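Zinc transport protein ZntB (Vibrio parahaemolyticus RIMD 2210633, PDB 3CK6) probably carries zinc ions across the inner membrane together with protons, as a homopentameric member of the CorA metal ion transporter family. Local coordinates at residues Gln140-Leu145 with His210-Ala215. The protein carries 1 engineered substitution. Sequence-based numbering, arbitrary orientation.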
loop_
_atom_site.group_PDB
_atom_site.type_symbol
_atom_site.label_atom_id
_atom_site.label_comp_id
_atom_site.label_asym_id
_atom_site.label_seq_id
_atom_site.Cartn_x
_atom_site.Cartn_y
_atom_site.Cartn_z
ATOM N N GLN E 140 6.559 -30.055 8.022
ATOM C CA GLN E 140 6.148 -30.263 9.419
ATOM C C GLN E 140 6.754 -29.244 10.380
ATOM O O GLN E 140 6.103 -28.844 11.339
ATOM C CB GLN E 140 6.484 -31.673 9.886
ATOM C CG GLN E 140 5.594 -32.758 9.270
ATOM C CD GLN E 140 5.743 -34.104 9.962
ATOM O OE1 GLN E 140 6.347 -34.208 11.039
ATOM N NE2 GLN E 140 5.207 -35.154 9.335
ATOM N N ILE E 141 7.987 -28.821 10.135
ATOM C CA ILE E 141 8.590 -27.752 10.950
ATOM C C ILE E 141 7.771 -26.455 10.829
ATOM O O ILE E 141 7.384 -25.847 11.843
ATOM C CB ILE E 141 10.083 -27.498 10.582
ATOM C CG1 ILE E 141 10.936 -28.741 10.902
ATOM C CG2 ILE E 141 10.637 -26.237 11.335
ATOM C CD1 ILE E 141 12.355 -28.720 10.275
ATOM N N ILE E 142 7.492 -26.052 9.587
ATOM C CA ILE E 142 6.722 -24.840 9.303
ATOM C C ILE E 142 5.330 -24.932 9.954
ATOM O O ILE E 142 4.936 -24.049 10.727
ATOM C CB ILE E 142 6.672 -24.551 7.761
ATOM C CG1 ILE E 142 8.059 -24.167 7.241
ATOM C CG2 ILE E 142 5.676 -23.456 7.435
ATOM C CD1 ILE E 142 8.218 -24.312 5.740
ATOM N N GLU E 143 4.593 -26.013 9.678
ATOM C CA GLU E 143 3.267 -26.178 10.267
ATOM C C GLU E 143 3.297 -26.363 11.793
ATOM O O GLU E 143 2.376 -25.924 12.492
ATOM C CB GLU E 143 2.488 -27.324 9.615
ATOM C CG GLU E 143 2.050 -27.035 8.180
ATOM C CD GLU E 143 0.751 -26.206 8.082
ATOM O OE1 GLU E 143 0.598 -25.198 8.820
ATOM O OE2 GLU E 143 -0.119 -26.559 7.236
ATOM N N GLY E 144 4.331 -27.028 12.304
ATOM C CA GLY E 144 4.456 -27.206 13.753
ATOM C C GLY E 144 4.571 -25.854 14.456
ATOM O O GLY E 144 3.888 -25.606 15.444
ATOM N N LEU E 145 5.451 -24.997 13.931
ATOM C CA LEU E 145 5.640 -23.625 14.422
ATOM C C LEU E 145 4.344 -22.796 14.355
ATOM O O LEU E 145 4.005 -22.114 15.330
ATOM C CB LEU E 145 6.793 -22.935 13.680
ATOM C CG LEU E 145 8.222 -23.445 13.927
ATOM C CD1 LEU E 145 9.202 -22.785 12.964
ATOM C CD2 LEU E 145 8.651 -23.235 15.368
ATOM N N HIS E 210 0.506 -28.450 -2.736
ATOM C CA HIS E 210 -0.700 -28.030 -2.019
ATOM C C HIS E 210 -0.503 -27.942 -0.519
ATOM O O HIS E 210 -1.067 -27.042 0.122
ATOM C CB HIS E 210 -1.886 -28.931 -2.389
ATOM C CG HIS E 210 -1.971 -29.227 -3.850
ATOM N ND1 HIS E 210 -2.486 -30.406 -4.343
ATOM C CD2 HIS E 210 -1.571 -28.513 -4.931
ATOM C CE1 HIS E 210 -2.423 -30.395 -5.662
ATOM N NE2 HIS E 210 -1.863 -29.263 -6.043
ATOM N N GLN E 211 0.301 -28.848 0.042
ATOM C CA GLN E 211 0.619 -28.788 1.474
ATOM C C GLN E 211 1.318 -27.472 1.863
ATOM O O GLN E 211 0.961 -26.840 2.868
ATOM C CB GLN E 211 1.450 -29.998 1.926
ATOM C CG GLN E 211 0.783 -31.352 1.679
ATOM C CD GLN E 211 1.262 -32.025 0.408
ATOM O OE1 GLN E 211 1.372 -31.390 -0.643
ATOM N NE2 GLN E 211 1.521 -33.326 0.490
ATOM N N TYR E 212 2.315 -27.060 1.077
ATOM C CA TYR E 212 3.020 -25.813 1.394
ATOM C C TYR E 212 2.067 -24.608 1.257
ATOM O O TYR E 212 2.142 -23.680 2.055
ATOM C CB TYR E 212 4.316 -25.645 0.578
ATOM C CG TYR E 212 5.534 -26.341 1.182
ATOM C CD1 TYR E 212 5.838 -27.639 0.840
ATOM C CD2 TYR E 212 6.386 -25.689 2.124
ATOM C CE1 TYR E 212 6.956 -28.310 1.388
ATOM C CE2 TYR E 212 7.533 -26.376 2.674
ATOM C CZ TYR E 212 7.789 -27.686 2.294
ATOM O OH TYR E 212 8.893 -28.414 2.767
ATOM N N ARG E 213 1.147 -24.653 0.290
ATOM C CA ARG E 213 0.117 -23.608 0.197
ATOM C C ARG E 213 -0.858 -23.524 1.374
ATOM O O ARG E 213 -1.220 -22.422 1.762
ATOM C CB ARG E 213 -0.659 -23.648 -1.116
ATOM C CG ARG E 213 -0.021 -22.820 -2.220
ATOM C CD ARG E 213 0.591 -23.715 -3.251
ATOM N NE ARG E 213 1.254 -22.996 -4.338
ATOM C CZ ARG E 213 2.338 -23.451 -4.966
ATOM N NH1 ARG E 213 2.883 -22.755 -5.965
ATOM N NH2 ARG E 213 2.890 -24.599 -4.579
ATOM N N PHE E 214 -1.282 -24.677 1.903
ATOM C CA PHE E 214 -2.018 -24.741 3.173
ATOM C C PHE E 214 -1.224 -24.117 4.341
ATOM O O PHE E 214 -1.795 -23.411 5.175
ATOM C CB PHE E 214 -2.412 -26.190 3.511
ATOM C CG PHE E 214 -3.241 -26.877 2.438
ATOM C CD1 PHE E 214 -4.155 -26.172 1.674
ATOM C CD2 PHE E 214 -3.108 -28.243 2.212
ATOM C CE1 PHE E 214 -4.912 -26.810 0.677
ATOM C CE2 PHE E 214 -3.859 -28.889 1.221
ATOM C CZ PHE E 214 -4.754 -28.167 0.453
ATOM N N ALA E 215 0.077 -24.389 4.405
ATOM C CA ALA E 215 0.944 -23.766 5.427
ATOM C C ALA E 215 1.016 -22.245 5.267
ATOM O O ALA E 215 0.940 -21.505 6.243
ATOM C CB ALA E 215 2.345 -24.389 5.428
HETATM O O HOH W 1 0.911 -28.134 5.347
#
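Glu143 lays its carboxylate against CA and CB of Ala215, where the two segments come closest, with the CA atoms of Glu143 and Ala215 5.9 Å apart. CG of Glu143 sits beside its own backbone N, and a bend at chi2 (-82°) then turns the carboxylate onto the neighbouring helix. Glu143 CD lies 3.6 Å from Ala215 CB, and Glu143 OE2 lies 3.5 Å from Ala215 CA. No direct hydrogen bond joins the two segments. Instead, one water donates to Glu143 OE2 at 2.7 Å and to the carbonyl O of Gln211 at 2.8 Å. The other oxygen, OE1, accepts from the side-chain amides of Asn218 and Asn146. Bonds at both oxygens hold the carboxylate in place and probably favour its charged form.

Segments 140-145 and 210-215 belong to the long helices 134-161 and 209-246. The two segments run in nearly the same direction, 23° apart, and their axes approach to 10.1 Å. They are part of the helical bundle of the cytoplasmic domain of a CorA-type transporter, which assembles into a funnel-shaped homopentamer, and helix 173-199 packs against this same pair.

Next to the polar bridge the contact is apolar. Ile142 sends its two branches to different partners. Ile142 CG2, anti to the backbone N, meets Ala215 CB at 4.0 Å. CG1 lies beside that N and extends to Ile142 CD1, which reaches the edge of the Tyr212 ring, near its plane, at CE2 (3.8 Å). The two side chains cross at about a right angle. Leu197 of helix 173-199 touches both of them. The Tyr212 hydroxyl is hydrogen-bonded to the carbonyl O of Ala135, on the same helix as Ile142. Phe214 directs its ring away from Glu143 and stacks on His59 of a neighbouring subunit.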